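Local coordinates for protein 336aa long hypothetical dTDP-glucose 4,6-dehydratase (Pyrococcus horikoshii, PDB 2HUN) that binds NAD in a Rossmann fold and probably acts as a dTDP-glucose 4,6-dehydratase, at residues T108-I113 / L163-T168; E238-S243 / R290-R295. One frame throughout, in Å; residues are numbered along the deposited sequence.

Contact 1: residues T108-I113 / L163-T168; sequences TLLESI and LGWTRT
Trp165 reaches across from helix 150-168 to helix 96-116, where Leu110 takes one face of its indole and Glu111 its edge. CB of Leu110 sits over the five-membered ring, 4.1 Å from its centroid, a CH-pi contact whose nearest ring atom is Trp165 CD1 at 3.7 Å from that same CB. Both branches of Leu110 rest against the root of the side chain, CD1 and CD2 each 4.1 Å from Trp165 CB. At the rim, Trp165 NE1 donates to Glu111 OE1 over 2.7 Å, nearly straight at 173° and almost in the indole plane. The bond uses the anti side of OE1, and the carboxylate stands 84° to the ring. Glu111 gets there because its chain bends at chi2 (-63°), folding the acid back toward the indole; its OE2 also makes a salt bridge with Arg114. Without the indole, as with an alanine here, Glu111 OE1 would probably lose this donor and a gap would open beside Leu110. This compact group is buried, and Pro95 of the second subunit packs on both Glu111 and Trp165. The end of helix 150-168 is looser: Arg167 and Thr168 are partly exposed, and Thr168 OG1 has both Gly164 O and Ser148 O of the second subunit as possible acceptors. Earlier on this helix lie the NAD-binding Tyr151 and Lys155, the Tyr-x-x-x-Lys pair of the family. The contacts with Pro95 and Ser148 of the second subunit are consistent with the two-helix face through which extended short-chain dehydrogenases commonly dimerise as a four-helix bundle.

Contact 2: residues E238-S243 / R290-R295; sequences EIYNIS and RDLKWR
Leu292 lays its CD1 methyl over one face of the Tyr240 ring, 4.3 Å from the centroid and 20° off the normal, displaced toward the rim where Tyr240 CE1 lies. Two residues further along each segment the roles are exchanged: Ile242 CG2 sits above the six-membered ring of Trp294, 4.0 Å from its centroid, so that the strand now supplies the methyl and the other segment the ring. Trp294 reaches the strand because its CG is anti to N (chi1 176°), and the edge of its indole meets the chain as well, CZ3 lying 3.3 Å from Ser243 O near the ring plane. This is an edge of the Rossmann fold: strand 239-242 runs parallel to strand 172-182, and helix 286-292 with its trailing loop covers it. The side chain of Ile242 is about 9 Å from the bound NAD, a second-shell distance without contact. Beyond the apolar contacts a water joins the segments, 2.7 Å from Tyr240 OH and donating over 2.6 Å to Asp291 OD2; the phenol oxygen is also bonded to Glu235 N. Asp291 is steadied by Arg290, which grips it side-on, NE to OD1 at 2.7 Å and NH2 to OD2, both coming from above the carboxylate plane. Lys293, with positive phi, marks the exit from the helix and returns its NZ to Arg290 O at 2.9 Å. Further out, Lys287 makes a cation-pi contact with Tyr240 and a salt bridge with Glu238.

Overall arrangement
Read from the N terminus, the chain first closes contact 1, when helix 150-168 returns to helix 96-116 after passing through strand 121-127. It then enters strand 172-182, the common neighbour: Leu163 packs on its Ile175, and segment 238-243 is hydrogen-bonded along it. Contact 2 closes a second, separate loop, bringing segment 290-295 back to strand 239-242. The two loops follow in series, neither nesting nor crossing. Although their centres lie about 22 Å apart, they touch where Leu163 CD2 comes 4.2 Å from Ile239 CG1. Contact 1 joins two helices at the subunit interface, whereas contact 2 attaches a later helix to the sheet.

Contact 1: residues T108-I113 / L163-T168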
# COMPACT_ATOMS: atom_id res chain seq x y z
N THR A 108 -0.45 4.10 13.28
CA THR A 108 -0.34 4.54 14.67
C THR A 108 1.03 4.24 15.26
O THR A 108 1.60 5.06 15.98
CB THR A 108 -1.42 3.87 15.55
OG1 THR A 108 -2.71 4.06 14.95
CG2 THR A 108 -1.43 4.48 16.95
N LEU A 109 1.56 3.06 14.96
CA LEU A 109 2.87 2.67 15.44
C LEU A 109 3.92 3.60 14.83
O LEU A 109 4.83 4.06 15.53
CB LEU A 109 3.16 1.22 15.06
CG LEU A 109 4.27 0.52 15.84
CD1 LEU A 109 3.84 0.38 17.30
CD2 LEU A 109 4.56 -0.85 15.23
N LEU A 110 3.80 3.87 13.53
CA LEU A 110 4.74 4.75 12.84
C LEU A 110 4.70 6.15 13.44
O LEU A 110 5.73 6.78 13.66
CB LEU A 110 4.43 4.79 11.34
CG LEU A 110 4.81 3.53 10.54
CD1 LEU A 110 4.24 3.58 9.13
CD2 LEU A 110 6.32 3.40 10.52
N GLU A 111 3.49 6.64 13.71
CA GLU A 111 3.36 7.97 14.30
C GLU A 111 3.99 8.03 15.68
O GLU A 111 4.71 8.97 15.99
CB GLU A 111 1.89 8.38 14.38
CG GLU A 111 1.33 8.95 13.07
CD GLU A 111 2.03 10.25 12.66
OE1 GLU A 111 3.08 10.19 11.99
OE2 GLU A 111 1.52 11.33 13.02
N SER A 112 3.74 7.02 16.51
CA SER A 112 4.31 7.00 17.85
C SER A 112 5.83 6.97 17.75
O SER A 112 6.53 7.61 18.54
CB SER A 112 3.81 5.78 18.63
OG SER A 112 4.38 4.58 18.15
N ILE A 113 6.35 6.24 16.78
CA ILE A 113 7.79 6.16 16.60
C ILE A 113 8.42 7.49 16.19
O ILE A 113 9.40 7.93 16.80
CB ILE A 113 8.17 5.08 15.56
CG1 ILE A 113 7.96 3.69 16.17
CG2 ILE A 113 9.62 5.27 15.12
CD1 ILE A 113 8.15 2.54 15.19
N LEU A 163 7.45 2.53 4.32
CA LEU A 163 8.47 3.03 3.41
C LEU A 163 8.47 4.56 3.41
O LEU A 163 9.52 5.20 3.49
CB LEU A 163 8.23 2.51 2.00
CG LEU A 163 8.42 0.99 1.78
CD1 LEU A 163 8.03 0.60 0.36
CD2 LEU A 163 9.86 0.63 2.06
N GLY A 164 7.28 5.14 3.34
CA GLY A 164 7.14 6.59 3.32
C GLY A 164 7.57 7.30 4.59
O GLY A 164 8.32 8.27 4.53
N TRP A 165 7.08 6.82 5.73
CA TRP A 165 7.42 7.41 7.02
C TRP A 165 8.92 7.30 7.31
O TRP A 165 9.53 8.23 7.85
CB TRP A 165 6.62 6.73 8.13
CG TRP A 165 5.41 7.52 8.59
CD1 TRP A 165 5.23 8.09 9.82
CD2 TRP A 165 4.21 7.77 7.85
NE1 TRP A 165 4.00 8.68 9.89
CE2 TRP A 165 3.35 8.50 8.70
CE3 TRP A 165 3.78 7.45 6.56
CZ2 TRP A 165 2.07 8.92 8.30
CZ3 TRP A 165 2.51 7.87 6.15
CH2 TRP A 165 1.67 8.59 7.02
N THR A 166 9.51 6.18 6.94
CA THR A 166 10.93 5.95 7.16
C THR A 166 11.79 7.04 6.49
O THR A 166 12.73 7.55 7.10
CB THR A 166 11.35 4.56 6.62
OG1 THR A 166 10.71 3.54 7.39
CG2 THR A 166 12.86 4.39 6.70
N ARG A 167 11.46 7.38 5.25
CA ARG A 167 12.19 8.40 4.51
C ARG A 167 11.81 9.80 4.95
O ARG A 167 12.66 10.69 5.03
CB ARG A 167 11.94 8.22 3.01
CG ARG A 167 12.63 6.99 2.43
CD ARG A 167 12.04 6.54 1.09
NE ARG A 167 12.77 5.38 0.58
CZ ARG A 167 13.96 5.44 0.00
NH1 ARG A 167 14.56 6.61 -0.15
NH2 ARG A 167 14.56 4.33 -0.42
N THR A 168 10.54 10.01 5.26
CA THR A 168 10.08 11.32 5.68
C THR A 168 10.72 11.76 7.00
O THR A 168 11.20 12.89 7.11
CB THR A 168 8.55 11.35 5.87
OG1 THR A 168 7.92 11.10 4.62
CG2 THR A 168 8.11 12.70 6.39

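Contact 2: residues E238-S243 / R290-R295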
# COMPACT_ATOMS: atom_id res chain seq x y z
N GLU A 238 14.91 -0.71 3.67
CA GLU A 238 15.00 -1.93 2.86
C GLU A 238 13.97 -3.01 3.20
O GLU A 238 13.62 -3.22 4.36
CB GLU A 238 16.39 -2.56 2.99
CG GLU A 238 17.55 -1.72 2.48
CD GLU A 238 17.49 -1.45 0.99
OE1 GLU A 238 16.76 -2.18 0.28
OE2 GLU A 238 18.18 -0.52 0.52
N ILE A 239 13.51 -3.71 2.17
CA ILE A 239 12.57 -4.80 2.34
C ILE A 239 13.37 -6.09 2.18
O ILE A 239 14.27 -6.18 1.33
CB ILE A 239 11.45 -4.76 1.28
CG1 ILE A 239 10.65 -3.46 1.40
CG2 ILE A 239 10.51 -5.97 1.46
CD1 ILE A 239 9.49 -3.36 0.43
N TYR A 240 13.06 -7.09 3.01
CA TYR A 240 13.75 -8.37 2.97
C TYR A 240 12.79 -9.55 2.84
O TYR A 240 12.01 -9.83 3.75
CB TYR A 240 14.59 -8.55 4.25
CG TYR A 240 15.76 -7.61 4.39
CD1 TYR A 240 16.97 -7.85 3.73
CD2 TYR A 240 15.66 -6.46 5.18
CE1 TYR A 240 18.06 -6.98 3.87
CE2 TYR A 240 16.73 -5.58 5.31
CZ TYR A 240 17.92 -5.84 4.66
OH TYR A 240 18.97 -4.98 4.82
N ASN A 241 12.83 -10.23 1.69
CA ASN A 241 11.99 -11.40 1.48
C ASN A 241 12.62 -12.52 2.29
O ASN A 241 13.84 -12.59 2.39
CB ASN A 241 11.98 -11.85 0.01
CG ASN A 241 11.04 -11.05 -0.87
OD1 ASN A 241 10.11 -10.38 -0.40
ND2 ASN A 241 11.27 -11.14 -2.18
N ILE A 242 11.80 -13.41 2.83
CA ILE A 242 12.30 -14.54 3.61
C ILE A 242 11.57 -15.80 3.14
O ILE A 242 10.35 -15.90 3.28
CB ILE A 242 12.02 -14.36 5.12
CG1 ILE A 242 12.61 -13.03 5.61
CG2 ILE A 242 12.63 -15.51 5.90
CD1 ILE A 242 12.25 -12.68 7.05
N SER A 243 12.32 -16.73 2.57
CA SER A 243 11.77 -17.98 2.05
C SER A 243 12.80 -19.10 2.14
O SER A 243 14.01 -18.88 2.03
CB SER A 243 11.33 -17.81 0.59
OG SER A 243 12.44 -17.49 -0.25
N ARG A 290 22.43 -12.67 0.49
CA ARG A 290 23.61 -11.90 0.09
C ARG A 290 24.07 -10.88 1.12
O ARG A 290 25.25 -10.84 1.48
CB ARG A 290 23.32 -11.16 -1.23
CG ARG A 290 24.51 -10.36 -1.82
CD ARG A 290 24.01 -9.34 -2.85
NE ARG A 290 23.07 -8.40 -2.24
CZ ARG A 290 21.93 -7.99 -2.80
NH1 ARG A 290 21.57 -8.42 -4.01
NH2 ARG A 290 21.13 -7.17 -2.13
N ASP A 291 23.16 -10.04 1.59
CA ASP A 291 23.49 -8.98 2.54
C ASP A 291 23.66 -9.40 4.00
O ASP A 291 24.64 -9.04 4.64
CB ASP A 291 22.45 -7.86 2.47
CG ASP A 291 22.44 -7.16 1.12
OD1 ASP A 291 23.32 -7.44 0.29
OD2 ASP A 291 21.54 -6.32 0.90
N LEU A 292 22.71 -10.17 4.53
CA LEU A 292 22.78 -10.57 5.93
C LEU A 292 23.23 -12.01 6.17
O LEU A 292 23.29 -12.45 7.32
CB LEU A 292 21.42 -10.34 6.58
CG LEU A 292 20.74 -9.00 6.28
CD1 LEU A 292 19.49 -8.85 7.15
CD2 LEU A 292 21.71 -7.86 6.53
N LYS A 293 23.55 -12.73 5.10
CA LYS A 293 24.01 -14.11 5.22
C LYS A 293 23.00 -15.05 5.86
O LYS A 293 23.39 -16.04 6.49
CB LYS A 293 25.33 -14.17 5.99
CG LYS A 293 26.55 -13.77 5.18
CD LYS A 293 26.42 -12.35 4.66
CE LYS A 293 27.59 -11.95 3.78
NZ LYS A 293 27.41 -10.52 3.36
N TRP A 294 21.71 -14.76 5.72
CA TRP A 294 20.69 -15.64 6.29
C TRP A 294 20.50 -16.90 5.45
O TRP A 294 20.39 -16.84 4.23
CB TRP A 294 19.34 -14.93 6.37
CG TRP A 294 18.26 -15.87 6.86
CD1 TRP A 294 18.08 -16.31 8.14
CD2 TRP A 294 17.28 -16.55 6.06
NE1 TRP A 294 17.04 -17.21 8.19
CE2 TRP A 294 16.53 -17.38 6.93
CE3 TRP A 294 16.96 -16.53 4.70
CZ2 TRP A 294 15.49 -18.18 6.48
CZ3 TRP A 294 15.91 -17.33 4.25
CH2 TRP A 294 15.19 -18.15 5.14
N ARG A 295 20.45 -18.05 6.13
CA ARG A 295 20.22 -19.34 5.49
C ARG A 295 19.31 -20.15 6.42
O ARG A 295 19.36 -20.01 7.64
CB ARG A 295 21.54 -20.12 5.34
CG ARG A 295 22.65 -19.45 4.54
CD ARG A 295 22.50 -19.70 3.04
NE ARG A 295 23.66 -19.19 2.31
CZ ARG A 295 23.80 -19.25 0.99
NH1 ARG A 295 22.84 -19.82 0.26
NH2 ARG A 295 24.88 -18.76 0.41
O HOH W 1 20.64 -4.77 2.72